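Local coordinates for protein cellulase (Soil metagenome, PDB 5I2U) that probably hydrolyses beta-1,4-glucosidic bonds of cellulose as a halotolerant cellulase of glycoside hydrolase family 5, built on a TIM barrel, at residues A[40-44]-A[45-49]; A[61-64]-A[65-68]; A[140-143]-A[144-148]; A[265-268]-A[269-273]. All blocks are in the same frame, centred on the assembly; numbering follows the deposited sequence.

Contact 1 of 4, residues A[40-44]-A[45-49]; sequences QVIGT and QLSNE
A chi1 of 60° sets Gln40 CG between its own backbone N and carbonyl carbon, and the extended chain beyond carries the carboxamide along the partner strand to Asn48. There Gln40 NE2 donates to Asn48 O at 3.0 Å; the bond is almost straight (177°), and the acceptor lies in the plane of the Gln40 amide. Ser47 is turned otherwise: its OG is anti to the carbonyl carbon and beside the N (chi1 -41°), from where it donates to Gln45 O at 2.7 Å. Ile42 N reaches that same oxygen at 3.0 Å from the other face of the carbonyl plane, so two donors grip Gln45 O. Ile42 CD1 presses on Ser47 CB at 3.5 Å, a tight fit for two carbons. The backbone ladder confirms the register: Gln40 and Ser47 form an antiparallel hydrogen-bonded pair, Val41 and Leu46 a non-hydrogen-bonded one, and Gln45 N closes the loop by donating to Ile42 O at 2.8 Å. On the face opposite to Gln40, Ile42, Gln45 and Ser47, the side chains of Val41 and Leu46 both rest on Met218 at the start of strand 217-224. A type II' turn from Ile42 to Gln45, with Gly43 at a positive phi that favours glycine, defines a tight beta hairpin, here placed ahead of the first barrel strand at the N-terminal end of the barrel.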
# COMPACT_ATOMS: atom_id res chain seq x y z
N GLN A 40 -2.59 2.57 15.54
CA GLN A 40 -3.97 3.03 15.75
C GLN A 40 -4.16 4.38 15.10
O GLN A 40 -3.18 5.07 14.84
CB GLN A 40 -4.32 3.09 17.25
CG GLN A 40 -3.46 4.03 18.10
CD GLN A 40 -3.75 3.92 19.60
OE1 GLN A 40 -4.91 3.82 20.03
NE2 GLN A 40 -2.70 4.00 20.41
N VAL A 41 -5.40 4.73 14.78
CA VAL A 41 -5.72 5.98 14.11
C VAL A 41 -6.41 6.91 15.10
O VAL A 41 -7.47 6.56 15.64
CB VAL A 41 -6.63 5.75 12.89
CG1 VAL A 41 -7.06 7.08 12.26
CG2 VAL A 41 -5.92 4.88 11.86
N ILE A 42 -5.80 8.06 15.36
CA ILE A 42 -6.35 9.04 16.30
C ILE A 42 -6.69 10.28 15.50
O ILE A 42 -5.80 10.89 14.92
CB ILE A 42 -5.35 9.40 17.41
CG1 ILE A 42 -4.55 8.16 17.82
CG2 ILE A 42 -6.10 10.01 18.59
CD1 ILE A 42 -3.39 8.48 18.74
N GLY A 43 -7.97 10.65 15.49
CA GLY A 43 -8.48 11.64 14.55
C GLY A 43 -8.11 11.15 13.16
O GLY A 43 -8.59 10.09 12.72
N THR A 44 -7.21 11.86 12.50
CA THR A 44 -6.73 11.49 11.17
C THR A 44 -5.35 10.82 11.17
O THR A 44 -4.92 10.29 10.15
CB THR A 44 -6.64 12.73 10.26
OG1 THR A 44 -5.66 13.64 10.79
CG2 THR A 44 -8.02 13.41 10.16
N GLN A 45 -4.66 10.84 12.31
CA GLN A 45 -3.24 10.57 12.34
C GLN A 45 -2.96 9.12 12.68
O GLN A 45 -3.32 8.65 13.77
CB GLN A 45 -2.54 11.50 13.35
CG GLN A 45 -1.02 11.35 13.42
CD GLN A 45 -0.35 11.56 12.08
OE1 GLN A 45 -0.64 12.55 11.38
NE2 GLN A 45 0.53 10.64 11.69
N LEU A 46 -2.30 8.41 11.77
CA LEU A 46 -1.79 7.06 12.04
C LEU A 46 -0.78 7.19 13.17
O LEU A 46 0.09 8.05 13.11
CB LEU A 46 -1.10 6.49 10.80
CG LEU A 46 -0.46 5.11 10.96
CD1 LEU A 46 -1.52 4.03 11.18
CD2 LEU A 46 0.38 4.79 9.74
N SER A 47 -0.93 6.37 14.21
CA SER A 47 -0.14 6.52 15.46
C SER A 47 0.32 5.17 16.01
O SER A 47 -0.23 4.13 15.62
CB SER A 47 -0.97 7.28 16.52
OG SER A 47 -1.71 8.38 15.95
N ASN A 48 1.30 5.19 16.93
CA ASN A 48 1.78 3.97 17.61
C ASN A 48 1.00 3.62 18.88
O ASN A 48 0.05 4.35 19.24
CB ASN A 48 3.30 4.04 17.90
CG ASN A 48 3.71 5.13 18.91
OD1 ASN A 48 2.93 5.58 19.75
ND2 ASN A 48 4.97 5.51 18.83
N GLU A 49 1.37 2.51 19.53
CA GLU A 49 0.78 2.10 20.82
C GLU A 49 0.67 3.26 21.82
O GLU A 49 -0.37 3.43 22.45
CB GLU A 49 1.58 0.95 21.47
CG GLU A 49 1.04 -0.42 21.12
CD GLU A 49 1.90 -1.57 21.63
OE1 GLU A 49 2.60 -1.43 22.65
OE2 GLU A 49 1.86 -2.65 20.99

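Contact 2 of 4, residues A[61-64]-A[65-68]; sequences LGWH and NLWP
Trp63 and Trp67 meet at an oblique angle, Trp63 CD1 lying 3.8 Å from Trp67 CZ3, which sits at the edge of the Trp63 ring. Trp63 also runs alongside Leu66, with Trp63 CB 3.8 Å from Leu66 CG. Trp67 CE3 comes within 3.7 Å of Gly62 CA, and a CB on Gly62 would clash with it. The backbone turns tightly here: Trp63 O accepts from Leu66 N at 3.0 Å, well above the carbonyl plane, and from Trp67 N at 3.1 Å. This turn follows barrel strand 57-61, at the C-terminal mouth where family 5 enzymes bind substrate, and Trp63 there meets His130 edge-to-face and also packs with Trp284. With CG between its backbone N and carbonyl carbon (chi1 87°), His64 packs on Ala107 and Cys110 of helix 104-120 and forms a weak bond from ND1 to Gly93 N. Asn65 CB lies over one face of the His64 ring, 4.2 Å from the centroid and 13° off the normal, a CH-pi contact; ring and amide planes are 37° apart. An alanine here would probably open a gap beside that helix, remove the ring face under Asn65 CB and lose the weak Gly93 bond. Asn65 ND2 donates to Glu95 O and Glu97 O.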
# COMPACT_ATOMS: atom_id res chain seq x y z
N LEU A 61 5.63 -4.34 -3.78
CA LEU A 61 5.89 -5.32 -4.84
C LEU A 61 4.78 -5.09 -5.85
O LEU A 61 3.73 -4.54 -5.51
CB LEU A 61 5.84 -6.75 -4.31
CG LEU A 61 6.81 -7.09 -3.17
CD1 LEU A 61 6.61 -8.51 -2.67
CD2 LEU A 61 8.26 -6.90 -3.60
N GLY A 62 5.04 -5.43 -7.10
CA GLY A 62 4.01 -5.30 -8.13
C GLY A 62 3.07 -6.50 -8.09
O GLY A 62 3.30 -7.46 -7.36
N TRP A 63 2.02 -6.43 -8.90
CA TRP A 63 1.11 -7.55 -9.15
C TRP A 63 1.87 -8.87 -9.00
O TRP A 63 2.80 -9.12 -9.76
CB TRP A 63 0.56 -7.50 -10.57
CG TRP A 63 -0.19 -6.30 -10.96
CD1 TRP A 63 0.33 -5.09 -11.31
CD2 TRP A 63 -1.60 -6.18 -11.11
NE1 TRP A 63 -0.67 -4.20 -11.62
CE2 TRP A 63 -1.87 -4.85 -11.51
CE3 TRP A 63 -2.67 -7.05 -10.91
CZ2 TRP A 63 -3.16 -4.38 -11.75
CZ3 TRP A 63 -3.96 -6.58 -11.12
CH2 TRP A 63 -4.19 -5.25 -11.54
N HIS A 64 1.51 -9.70 -8.02
CA HIS A 64 2.22 -10.98 -7.81
C HIS A 64 2.17 -11.87 -9.06
O HIS A 64 3.12 -12.58 -9.35
CB HIS A 64 1.67 -11.77 -6.59
CG HIS A 64 0.51 -12.65 -6.93
ND1 HIS A 64 -0.78 -12.18 -6.99
CD2 HIS A 64 0.45 -13.96 -7.27
CE1 HIS A 64 -1.59 -13.16 -7.35
NE2 HIS A 64 -0.87 -14.25 -7.53
N ASN A 65 1.06 -11.82 -9.79
CA ASN A 65 0.89 -12.62 -11.01
C ASN A 65 1.75 -12.15 -12.21
O ASN A 65 1.85 -12.89 -13.21
CB ASN A 65 -0.59 -12.81 -11.38
CG ASN A 65 -1.42 -11.53 -11.36
OD1 ASN A 65 -1.21 -10.66 -10.52
ND2 ASN A 65 -2.40 -11.43 -12.24
N LEU A 66 2.39 -10.98 -12.10
CA LEU A 66 3.31 -10.46 -13.10
C LEU A 66 4.78 -10.56 -12.72
O LEU A 66 5.61 -10.88 -13.56
CB LEU A 66 2.97 -9.03 -13.43
CG LEU A 66 1.57 -8.80 -13.99
CD1 LEU A 66 1.46 -7.38 -14.52
CD2 LEU A 66 1.24 -9.80 -15.09
N TRP A 67 5.09 -10.27 -11.46
CA TRP A 67 6.47 -10.30 -10.98
C TRP A 67 6.58 -11.13 -9.71
O TRP A 67 7.03 -10.63 -8.67
CB TRP A 67 6.98 -8.87 -10.77
CG TRP A 67 6.80 -8.07 -12.01
CD1 TRP A 67 7.52 -8.18 -13.17
CD2 TRP A 67 5.79 -7.10 -12.26
NE1 TRP A 67 7.05 -7.31 -14.10
CE2 TRP A 67 6.00 -6.62 -13.58
CE3 TRP A 67 4.77 -6.56 -11.50
CZ2 TRP A 67 5.20 -5.62 -14.14
CZ3 TRP A 67 3.98 -5.56 -12.07
CH2 TRP A 67 4.19 -5.12 -13.38
N PRO A 68 6.20 -12.43 -9.80
CA PRO A 68 6.25 -13.31 -8.64
C PRO A 68 7.64 -13.60 -8.09
O PRO A 68 7.75 -13.97 -6.92
CB PRO A 68 5.64 -14.61 -9.16
CG PRO A 68 6.00 -14.61 -10.61
CD PRO A 68 5.79 -13.16 -11.01

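Contact 3 of 4, residues A[140-143]-A[144-148]; sequences KTFF and AGMAE
Met146 lays its CG over one face of the Phe142 ring, 3.7 Å from the centroid and 24° off the ring normal, so a CH-pi contact forms one helical turn along. The closest pair is Phe142 CZ with Met146 CG at 3.4 Å. Bends at chi2 (-64°) and chi3 fold the methionine back, and SD ends 4.6 Å from the Phe142 centroid in an oblique Met-aromatic contact. Phe142 can meet it because its CG is anti to the backbone N. The Phe143 ring receives Phe142 CD2 over the centre of one face. Its carbonyl also serves the next turn, Phe143 O accepting from Ala147 N at 2.6 Å. Ala144 contributes by its backbone and its methyl alike: Ala144 N donates to Lys140 O at 3.0 Å, while Ala144 CB touches the same oxygen at 3.2 Å. Two sets of neighbours flank the helix. Phe142 and Met146 both pack on Ile111 of helix 104-120 and Ile127 of strand 124-130, whereas Phe143 and Ala144 meet helix 169-186. With Phe142, Phe143 and Met146 buried and Thr141 and Glu148 exposed, the helix is amphipathic, as expected in the outer layer of a TIM barrel; it is the crossover of the beta-alpha-beta unit from strand 124-130 to strand 156-159.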
# COMPACT_ATOMS: atom_id res chain seq x y z
N LYS A 140 -14.17 -11.18 1.30
CA LYS A 140 -14.57 -11.65 2.63
C LYS A 140 -13.90 -12.95 3.01
O LYS A 140 -13.43 -13.10 4.12
CB LYS A 140 -16.09 -11.83 2.72
CG LYS A 140 -16.87 -10.52 2.68
CD LYS A 140 -18.34 -10.78 2.38
CE LYS A 140 -19.16 -9.54 2.64
NZ LYS A 140 -20.62 -9.73 2.43
N THR A 141 -13.85 -13.90 2.09
CA THR A 141 -13.25 -15.20 2.39
C THR A 141 -11.75 -15.10 2.55
O THR A 141 -11.18 -15.74 3.42
CB THR A 141 -13.53 -16.20 1.28
OG1 THR A 141 -14.87 -16.03 0.82
CG2 THR A 141 -13.29 -17.65 1.70
N PHE A 142 -11.12 -14.30 1.69
CA PHE A 142 -9.68 -14.07 1.74
C PHE A 142 -9.30 -13.37 3.04
O PHE A 142 -8.41 -13.82 3.77
CB PHE A 142 -9.20 -13.24 0.53
CG PHE A 142 -7.76 -12.83 0.63
CD1 PHE A 142 -6.75 -13.79 0.60
CD2 PHE A 142 -7.41 -11.49 0.84
CE1 PHE A 142 -5.42 -13.42 0.72
CE2 PHE A 142 -6.08 -11.13 0.96
CZ PHE A 142 -5.09 -12.10 0.89
N PHE A 143 -9.96 -12.26 3.33
CA PHE A 143 -9.57 -11.47 4.51
C PHE A 143 -9.91 -12.16 5.84
O PHE A 143 -9.18 -11.98 6.81
CB PHE A 143 -10.10 -10.03 4.43
CG PHE A 143 -9.25 -9.15 3.54
CD1 PHE A 143 -7.94 -8.87 3.89
CD2 PHE A 143 -9.75 -8.61 2.36
CE1 PHE A 143 -7.13 -8.08 3.08
CE2 PHE A 143 -8.95 -7.82 1.54
CZ PHE A 143 -7.64 -7.55 1.91
N ALA A 144 -10.98 -12.96 5.87
CA ALA A 144 -11.28 -13.82 7.02
C ALA A 144 -10.13 -14.78 7.32
O ALA A 144 -9.70 -14.91 8.47
CB ALA A 144 -12.58 -14.60 6.80
N GLY A 145 -9.60 -15.40 6.27
CA GLY A 145 -8.46 -16.30 6.40
C GLY A 145 -7.19 -15.58 6.81
O GLY A 145 -6.44 -16.08 7.63
N MET A 146 -6.95 -14.42 6.23
CA MET A 146 -5.80 -13.58 6.60
C MET A 146 -5.95 -13.05 8.02
O MET A 146 -4.99 -13.04 8.78
CB MET A 146 -5.61 -12.42 5.61
CG MET A 146 -5.12 -12.80 4.22
SD MET A 146 -3.46 -13.52 4.13
CE MET A 146 -3.88 -15.26 3.98
N ALA A 147 -7.16 -12.61 8.37
CA ALA A 147 -7.44 -12.14 9.73
C ALA A 147 -7.20 -13.23 10.78
O ALA A 147 -6.64 -12.94 11.82
CB ALA A 147 -8.87 -11.63 9.84
N GLU A 148 -7.62 -14.46 10.48
CA GLU A 148 -7.44 -15.60 11.39
C GLU A 148 -5.97 -15.93 11.56
O GLU A 148 -5.49 -16.06 12.68
CB GLU A 148 -8.25 -16.84 10.93
CG GLU A 148 -8.00 -18.18 11.71
CD GLU A 148 -8.25 -18.09 13.24
OE1 GLU A 148 -8.93 -17.15 13.72
OE2 GLU A 148 -7.78 -18.99 13.97

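Contact 4 of 4, residues A[265-268]-A[269-273]; sequences EEWK and TYVDW
Val271 CG2 sits over one face of the Trp267 indole, 3.6 Å from the centroid of the six-membered ring and 25° off its normal, a CH-pi contact offset toward the rim. Its closest approach is to Trp267 CE2, at 3.3 Å. A chi1 of 175° swings the indole away from the Trp267 N to where this methyl can reach it. The same pair is tied through the backbone, Val271 N donating to Trp267 O at 2.9 Å. Two residues earlier along the helix, Glu265 O accepts twice from Thr269, from N at 3.0 Å and from OG1 at 3.1 Å, the hydroxyl coming from above the carbonyl plane. The Lys268 chain lies against the Asp272 carboxylate, Lys268 CE 3.4 Å from Asp272 OD2, but NZ stays beyond salt-bridge range. Farther out, Trp267 NE1 bonds Ser321 OG and its ring meets Trp314 edge-to-face. An alanine in place of this tryptophan would probably strip Val271 CG2 of its aromatic cover and leave Ser321 OG without that donor. Tyr270 stacks on Phe223 of strand 217-224, with Arg233 in a cation-pi contact. Helix 264-276, the crossover from strand 246-252 to strand 281-286, thus lies between helix 313-325 on the Trp267 side and helix 230-241, met by Tyr270 and Trp273.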
# COMPACT_ATOMS: atom_id res chain seq x y z
N GLU A 265 10.89 16.57 -10.03
CA GLU A 265 10.50 17.72 -9.22
C GLU A 265 9.12 17.51 -8.61
O GLU A 265 8.92 17.77 -7.43
CB GLU A 265 10.60 19.03 -10.03
CG GLU A 265 12.01 19.34 -10.42
CD GLU A 265 12.29 20.82 -10.47
OE1 GLU A 265 11.76 21.48 -11.38
OE2 GLU A 265 13.04 21.32 -9.59
N GLU A 266 8.18 17.00 -9.41
CA GLU A 266 6.82 16.70 -8.95
C GLU A 266 6.83 15.65 -7.83
O GLU A 266 6.08 15.78 -6.86
CB GLU A 266 5.93 16.24 -10.11
CG GLU A 266 5.68 17.29 -11.20
CD GLU A 266 6.77 17.34 -12.28
OE1 GLU A 266 7.91 16.88 -12.05
OE2 GLU A 266 6.48 17.84 -13.38
N TRP A 267 7.66 14.61 -7.97
CA TRP A 267 7.87 13.64 -6.90
C TRP A 267 8.33 14.31 -5.61
O TRP A 267 7.77 14.04 -4.54
CB TRP A 267 8.88 12.55 -7.31
CG TRP A 267 9.21 11.61 -6.20
CD1 TRP A 267 10.38 11.52 -5.51
CD2 TRP A 267 8.33 10.65 -5.62
NE1 TRP A 267 10.30 10.54 -4.54
CE2 TRP A 267 9.05 9.99 -4.59
CE3 TRP A 267 7.01 10.27 -5.88
CZ2 TRP A 267 8.49 8.97 -3.82
CZ3 TRP A 267 6.45 9.25 -5.12
CH2 TRP A 267 7.19 8.61 -4.09
N LYS A 268 9.35 15.17 -5.69
CA LYS A 268 9.78 15.91 -4.51
C LYS A 268 8.65 16.73 -3.86
O LYS A 268 8.59 16.82 -2.63
CB LYS A 268 10.96 16.82 -4.80
CG LYS A 268 11.33 17.70 -3.61
CD LYS A 268 12.79 18.09 -3.56
CE LYS A 268 13.07 18.97 -2.35
NZ LYS A 268 14.30 19.79 -2.55
N THR A 269 7.82 17.37 -4.69
CA THR A 269 6.72 18.22 -4.20
C THR A 269 5.73 17.37 -3.39
O THR A 269 5.38 17.72 -2.26
CB THR A 269 5.98 18.90 -5.36
OG1 THR A 269 6.89 19.72 -6.09
CG2 THR A 269 4.82 19.75 -4.85
N TYR A 270 5.35 16.24 -3.96
CA TYR A 270 4.45 15.29 -3.29
C TYR A 270 5.04 14.73 -2.00
O TYR A 270 4.37 14.74 -0.96
CB TYR A 270 4.07 14.13 -4.22
CG TYR A 270 2.83 14.36 -5.05
CD1 TYR A 270 1.56 14.16 -4.50
CD2 TYR A 270 2.90 14.72 -6.39
CE1 TYR A 270 0.41 14.34 -5.25
CE2 TYR A 270 1.76 14.90 -7.16
CZ TYR A 270 0.52 14.71 -6.57
OH TYR A 270 -0.62 14.88 -7.31
N VAL A 271 6.28 14.27 -2.04
CA VAL A 271 6.90 13.72 -0.83
C VAL A 271 7.01 14.78 0.28
O VAL A 271 6.69 14.49 1.43
CB VAL A 271 8.27 13.07 -1.11
CG1 VAL A 271 8.96 12.66 0.19
CG2 VAL A 271 8.09 11.85 -1.99
N ASP A 272 7.43 15.99 -0.08
CA ASP A 272 7.52 17.08 0.90
C ASP A 272 6.15 17.42 1.50
O ASP A 272 6.04 17.65 2.70
CB ASP A 272 8.18 18.33 0.28
CG ASP A 272 9.70 18.21 0.16
OD1 ASP A 272 10.31 17.26 0.70
OD2 ASP A 272 10.31 19.10 -0.45
N TRP A 273 5.13 17.44 0.64
CA TRP A 273 3.76 17.66 1.07
C TRP A 273 3.29 16.57 2.04
O TRP A 273 2.74 16.87 3.09
CB TRP A 273 2.82 17.78 -0.15
CG TRP A 273 1.39 17.66 0.18
CD1 TRP A 273 0.59 18.61 0.74
CD2 TRP A 273 0.55 16.51 -0.04
NE1 TRP A 273 -0.69 18.13 0.89
CE2 TRP A 273 -0.74 16.85 0.41
CE3 TRP A 273 0.77 15.24 -0.58
CZ2 TRP A 273 -1.81 15.94 0.35
CZ3 TRP A 273 -0.28 14.34 -0.64
CH2 TRP A 273 -1.56 14.70 -0.18

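The four contacts follow one another along the chain without interleaving, and none touches another. Contact 1 is the hairpin of strands 40-42 and 45-47, set before the eight-stranded parallel barrel; contact 2 is the loop leaving its first strand, 57-61. Their centres are about 30 Å apart: the hairpin packs at the start of strand 217-224 while contact 2 leaves the end of strand 57-61, so they lie at the N- and C-terminal ends of the barrel strands. Contacts 3 and 4, on helices 136-150 and 264-276, are about 36 Å apart between centres and belong to separate beta-alpha-beta units. Contact 2 thus probably borders the substrate cleft, whereas contacts 1, 3 and 4 are packing within the scaffold.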